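Local coordinates for protein Exo-beta-1,4-mannosidase (Rhizomucor miehei, PDB 4LYP) that probably releases terminal beta-linked mannose from the non-reducing ends of sugar chains as a family 5 glycoside hydrolase, with transglycosylation activity as well, at residues Y133-M138 / D227-S232; Q87-G92 / Y141-V146. All coordinates share one frame; numbering follows the deposited sequence.

Contact 1: Y133-M138 / D227-S232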
loop_
_atom_site.group_PDB
_atom_site.type_symbol
_atom_site.label_atom_id
_atom_site.label_comp_id
_atom_site.label_asym_id
_atom_site.label_seq_id
_atom_site.Cartn_x
_atom_site.Cartn_y
_atom_site.Cartn_z
ATOM N N TYR A 133 -9.956 1.067 15.085
ATOM C CA TYR A 133 -9.778 -0.301 15.532
ATOM C C TYR A 133 -8.590 -0.975 14.841
ATOM O O TYR A 133 -7.849 -1.725 15.481
ATOM C CB TYR A 133 -11.036 -1.162 15.301
ATOM C CG TYR A 133 -12.048 -1.057 16.392
ATOM C CD1 TYR A 133 -11.891 -1.764 17.540
ATOM C CD2 TYR A 133 -13.129 -0.162 16.287
ATOM C CE1 TYR A 133 -12.839 -1.657 18.584
ATOM C CE2 TYR A 133 -14.065 -0.039 17.305
ATOM C CZ TYR A 133 -13.908 -0.764 18.453
ATOM O OH TYR A 133 -14.817 -0.685 19.467
ATOM N N LEU A 134 -8.390 -0.701 13.552
ATOM C CA LEU A 134 -7.206 -1.216 12.867
ATOM C C LEU A 134 -5.932 -0.817 13.577
ATOM O O LEU A 134 -5.085 -1.651 13.905
ATOM C CB LEU A 134 -7.252 -0.746 11.409
ATOM C CG LEU A 134 -5.961 -1.088 10.596
ATOM C CD1 LEU A 134 -5.768 -2.587 10.495
ATOM C CD2 LEU A 134 -6.117 -0.466 9.232
ATOM N N LEU A 135 -5.825 0.474 13.898
ATOM C CA LEU A 135 -4.621 0.979 14.504
ATOM C C LEU A 135 -4.463 0.486 15.935
ATOM O O LEU A 135 -3.341 0.246 16.378
ATOM C CB LEU A 135 -4.583 2.509 14.459
ATOM C CG LEU A 135 -4.333 3.077 13.052
ATOM C CD1 LEU A 135 -4.566 4.586 12.984
ATOM C CD2 LEU A 135 -2.905 2.762 12.595
ATOM N N ASP A 136 -5.576 0.306 16.678
ATOM C CA ASP A 136 -5.489 -0.209 18.002
ATOM C C ASP A 136 -5.046 -1.683 18.009
ATOM O O ASP A 136 -4.232 -2.085 18.862
ATOM C CB ASP A 136 -6.824 -0.060 18.761
ATOM C CG ASP A 136 -6.668 -0.539 20.175
ATOM O OD1 ASP A 136 -5.971 0.127 20.938
ATOM O OD2 ASP A 136 -7.229 -1.613 20.499
ATOM N N THR A 137 -5.534 -2.470 17.048
ATOM C CA THR A 137 -5.167 -3.865 16.962
ATOM C C THR A 137 -3.714 -3.997 16.553
ATOM O O THR A 137 -2.968 -4.832 17.086
ATOM C CB THR A 137 -6.101 -4.623 16.016
ATOM O OG1 THR A 137 -7.476 -4.349 16.382
ATOM C CG2 THR A 137 -5.857 -6.102 16.015
ATOM N N MET A 138 -3.277 -3.171 15.608
ATOM C CA MET A 138 -1.839 -3.129 15.214
ATOM C C MET A 138 -0.991 -2.827 16.451
ATOM O O MET A 138 0.050 -3.452 16.652
ATOM C CB MET A 138 -1.643 -2.089 14.147
ATOM C CG MET A 138 -2.194 -2.586 12.811
ATOM S SD MET A 138 -2.030 -1.349 11.496
ATOM C CE MET A 138 -0.254 -1.387 11.328
ATOM N N ASP A 227 0.659 9.262 17.554
ATOM C CA ASP A 227 0.652 7.835 17.816
ATOM C C ASP A 227 1.867 7.199 17.169
ATOM O O ASP A 227 1.975 7.172 15.943
ATOM C CB ASP A 227 -0.649 7.245 17.192
ATOM C CG ASP A 227 -0.858 5.826 17.533
ATOM O OD1 ASP A 227 0.050 5.180 18.157
ATOM O OD2 ASP A 227 -1.961 5.298 17.264
ATOM N N PRO A 228 2.777 6.623 17.992
ATOM C CA PRO A 228 3.963 6.005 17.419
ATOM C C PRO A 228 3.664 4.669 16.735
ATOM O O PRO A 228 4.571 4.052 16.146
ATOM C CB PRO A 228 4.897 5.799 18.608
ATOM C CG PRO A 228 3.908 5.572 19.731
ATOM C CD PRO A 228 2.761 6.515 19.489
ATOM N N VAL A 229 2.403 4.188 16.759
ATOM C CA VAL A 229 2.038 3.039 15.916
ATOM C C VAL A 229 2.085 3.425 14.438
ATOM O O VAL A 229 2.285 2.567 13.580
ATOM C CB VAL A 229 0.656 2.516 16.351
ATOM C CG1 VAL A 229 0.122 1.477 15.380
ATOM C CG2 VAL A 229 0.755 1.923 17.777
ATOM N N ILE A 230 1.866 4.709 14.111
ATOM C CA ILE A 230 1.987 5.171 12.739
ATOM C C ILE A 230 3.477 5.367 12.454
ATOM O O ILE A 230 4.117 6.219 13.098
ATOM C CB ILE A 230 1.132 6.440 12.551
ATOM C CG1 ILE A 230 -0.346 6.041 12.618
ATOM C CG2 ILE A 230 1.492 7.120 11.216
ATOM C CD1 ILE A 230 -1.284 7.224 12.728
ATOM N N MET A 231 3.999 4.632 11.477
ATOM C CA MET A 231 5.357 4.808 10.981
ATOM C C MET A 231 5.452 6.022 10.085
ATOM O O MET A 231 6.432 6.801 10.148
ATOM C CB MET A 231 5.786 3.528 10.225
ATOM C CG MET A 231 7.044 3.783 9.398
ATOM S SD MET A 231 7.651 2.235 8.699
ATOM C CE MET A 231 8.693 2.835 7.358
ATOM N N SER A 232 4.543 6.127 9.137
ATOM C CA SER A 232 4.647 7.201 8.152
ATOM C C SER A 232 3.285 7.627 7.634
ATOM O O SER A 232 2.322 6.820 7.630
ATOM C CB SER A 232 5.576 6.805 6.982
ATOM O OG SER A 232 4.962 5.754 6.292
HETATM O O HOH W 1 -2.883 2.785 18.003
#
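Two donors grip OD1 of D227: the backbone N of V229, the residue that packs against L135 and M138, and the ammonium of K222 in a salt bridge. The V229 N–D227 OD1 bond is 2.9 Å long and fairly straight (164°), but it reaches the oxygen from above the carboxylate plane. It makes an Asx turn inside the type I beta turn D227–I230, which the I230 N–D227 O bond (3.1 Å) closes. Aspartate suits this place because its short side chain reaches the backbone N two residues on while the other oxygen remains available. That oxygen, OD2, accepts from a water at 2.8 Å, which also donates a weak bond to L135 O at 3.0 Å, a polar bridge to helix 125-140.

Beside the bridge, the side chains meet through apolar atoms. V229 extends CG1 anti to its backbone N (chi1 171°), which brings the methyl against the helix, 4.2 Å from M138 CB and also near the backbone, 3.8 Å from L135 O. L135 CD2 meets I230 CG1 at 4.2 Å, the two side chains crossing obliquely. L135, V229 and I230 offer compact branched side chains, and M138 its CB, where helix and turn meet. A145 of strand 144-148 touches both L135 and M138, so this is helix-on-barrel packing near the start of strand 230-234.

No direct hydrogen bond joins the two segments; buried hydrocarbon and the water bridge hold them, while K222 and the water serve the D227 carboxylate.

Contact 2: Q87-G92 / Y141-V146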
loop_
_atom_site.group_PDB
_atom_site.type_symbol
_atom_site.label_atom_id
_atom_site.label_comp_id
_atom_site.label_asym_id
_atom_site.label_seq_id
_atom_site.Cartn_x
_atom_site.Cartn_y
_atom_site.Cartn_z
ATOM N N GLN A 87 -3.000 -13.439 12.586
ATOM C CA GLN A 87 -2.328 -14.306 11.644
ATOM C C GLN A 87 -1.074 -13.673 11.089
ATOM O O GLN A 87 -0.005 -14.303 10.934
ATOM C CB GLN A 87 -3.245 -14.686 10.436
ATOM C CG GLN A 87 -4.402 -15.562 10.821
ATOM C CD GLN A 87 -5.445 -15.656 9.727
ATOM O OE1 GLN A 87 -5.486 -14.862 8.751
ATOM N NE2 GLN A 87 -6.367 -16.600 9.870
ATOM N N MET A 88 -1.156 -12.377 10.761
ATOM C CA MET A 88 0.001 -11.681 10.224
ATOM C C MET A 88 1.079 -11.559 11.296
ATOM O O MET A 88 2.278 -11.756 10.990
ATOM C CB MET A 88 -0.427 -10.317 9.630
ATOM C CG MET A 88 -1.130 -10.502 8.310
ATOM S SD MET A 88 -1.434 -8.931 7.454
ATOM C CE MET A 88 -2.742 -8.206 8.477
ATOM N N ALA A 89 0.733 -11.338 12.533
ATOM C CA ALA A 89 1.723 -11.290 13.615
ATOM C C ALA A 89 2.405 -12.638 13.732
ATOM O O ALA A 89 3.631 -12.730 13.870
ATOM C CB ALA A 89 1.064 -10.945 14.926
ATOM N N GLU A 90 1.645 -13.743 13.573
ATOM C CA GLU A 90 2.209 -15.112 13.693
ATOM C C GLU A 90 3.137 -15.393 12.517
ATOM O O GLU A 90 4.062 -16.184 12.679
ATOM C CB GLU A 90 1.058 -16.135 13.826
ATOM C CG GLU A 90 0.404 -15.972 15.248
ATOM C CD GLU A 90 -0.903 -16.701 15.391
ATOM O OE1 GLU A 90 -1.577 -17.106 14.365
ATOM O OE2 GLU A 90 -1.348 -16.747 16.554
ATOM N N MET A 91 2.918 -14.772 11.380
ATOM C CA MET A 91 3.846 -14.921 10.287
ATOM C C MET A 91 5.001 -13.920 10.313
ATOM O O MET A 91 5.782 -13.858 9.343
ATOM C CB MET A 91 3.192 -15.003 8.924
ATOM C CG MET A 91 2.633 -13.800 8.356
ATOM S SD MET A 91 1.832 -14.122 6.683
ATOM C CE MET A 91 0.452 -14.628 7.445
ATOM N N GLY A 92 5.154 -13.204 11.421
ATOM C CA GLY A 92 6.330 -12.385 11.600
ATOM C C GLY A 92 6.197 -10.958 11.073
ATOM O O GLY A 92 7.221 -10.267 10.946
ATOM N N TYR A 141 -0.317 -5.809 18.575
ATOM C CA TYR A 141 0.603 -6.761 17.981
ATOM C C TYR A 141 1.964 -6.155 17.623
ATOM O O TYR A 141 2.746 -6.744 16.843
ATOM C CB TYR A 141 -0.024 -7.468 16.734
ATOM C CG TYR A 141 -1.121 -8.416 17.189
ATOM C CD1 TYR A 141 -0.718 -9.714 17.690
ATOM C CD2 TYR A 141 -2.468 -8.056 17.212
ATOM C CE1 TYR A 141 -1.696 -10.594 18.097
ATOM C CE2 TYR A 141 -3.419 -8.908 17.655
ATOM C CZ TYR A 141 -3.060 -10.191 18.098
ATOM O OH TYR A 141 -4.059 -11.073 18.486
ATOM N N ASN A 142 2.256 -4.946 18.114
ATOM C CA ASN A 142 3.519 -4.271 17.940
ATOM C C ASN A 142 3.844 -4.043 16.479
ATOM O O ASN A 142 4.999 -4.101 16.115
ATOM C CB ASN A 142 4.638 -5.052 18.681
ATOM C CG ASN A 142 4.470 -4.909 20.242
ATOM O OD1 ASN A 142 4.179 -3.817 20.714
ATOM N ND2 ASN A 142 4.699 -5.972 20.981
ATOM N N MET A 143 2.859 -3.737 15.677
ATOM C CA MET A 143 3.052 -3.384 14.295
ATOM C C MET A 143 3.066 -1.867 14.120
ATOM O O MET A 143 2.396 -1.167 14.883
ATOM C CB MET A 143 1.960 -3.995 13.421
ATOM C CG MET A 143 1.946 -5.521 13.432
ATOM S SD MET A 143 0.548 -6.088 12.442
ATOM C CE MET A 143 0.695 -7.866 12.622
ATOM N N THR A 144 3.676 -1.415 13.028
ATOM C CA THR A 144 3.544 0.011 12.665
ATOM C C THR A 144 2.806 0.108 11.326
ATOM O O THR A 144 2.747 -0.863 10.548
ATOM C CB THR A 144 4.907 0.705 12.538
ATOM O OG1 THR A 144 5.726 0.012 11.560
ATOM C CG2 THR A 144 5.594 0.783 13.888
ATOM N N ALA A 145 2.222 1.279 11.090
ATOM C CA ALA A 145 1.376 1.525 9.946
ATOM C C ALA A 145 2.011 2.555 9.005
ATOM O O ALA A 145 2.469 3.623 9.423
ATOM C CB ALA A 145 0.025 2.066 10.376
ATOM N N VAL A 146 1.927 2.264 7.718
ATOM C CA VAL A 146 2.144 3.268 6.666
ATOM C C VAL A 146 0.737 3.726 6.239
ATOM O O VAL A 146 -0.067 2.889 5.767
ATOM C CB VAL A 146 2.945 2.704 5.462
ATOM C CG1 VAL A 146 2.992 3.688 4.335
ATOM C CG2 VAL A 146 4.344 2.305 5.939
#
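The methyl of A89 meets both Y141 and M143, which approach it from the turn that follows helix 125-140. A89 CB lies 3.5 Å from Y141 CD1, meeting the ring obliquely, and 3.9 Å from M143 CE. That terminal methyl also presses on the helix backbone, 3.5 Å from A89 N, and reaches M88 CB at 4.0 Å. Alanine suits the position because its small side chain lets both the ring and the M143 methyl CE come close to the helix. Methionine suits the other side: its chain runs extended beyond CG, and this flexible, unbranched arm carries CE across to helix 78-90.

Around this first shell, I85 touches both Y141 and M143, K86 also touches Y141, and L96 of strand 95-99 packs on M88 and M143. The backbone that presents Y141 and M143 is set by a Schellman motif ending helix 125-140, with N142 as its C-prime residue; asparagine tolerates the positive phi (60°) better than most residues. Helix 78-90 ends in the same way, at G92, whose N bonds to A89 O at 2.9 Å. There phi is 90°, and a side chain would collide with the carbonyl O of M91, so glycine fits.

Dispersion between the A89 methyl, the Y141 ring and M143 CE thus joins the end of one barrel helix to the loop entering strand 144-148. Lacking a direct hydrogen bond, the contact depends on close fit; the Schellman turns supply backbone bonds at both helix ends, while the side chains of N437 and R58 take up M91 O and G92 O.

The centres of the two contacts lie about 10 Å apart on the same side of the chain's centre, within the TIM barrel. Along the chain their segments alternate: 87-92, 133-138, 141-146, then 227-232. Helix 125-140 runs into strand 144-148 through the turn used by contact 2, while its body serves contact 1. Strands 144-148 and 230-234 are parallel neighbours, and A145 O and A145 N lie 2.8 Å from M231 N and V229 O respectively, probable hydrogen bonds that join the contacts. Together they tie successive outer helices to the beginnings of barrel strands, away from the strand ends after which E238, a guanidine-pocket residue, follows.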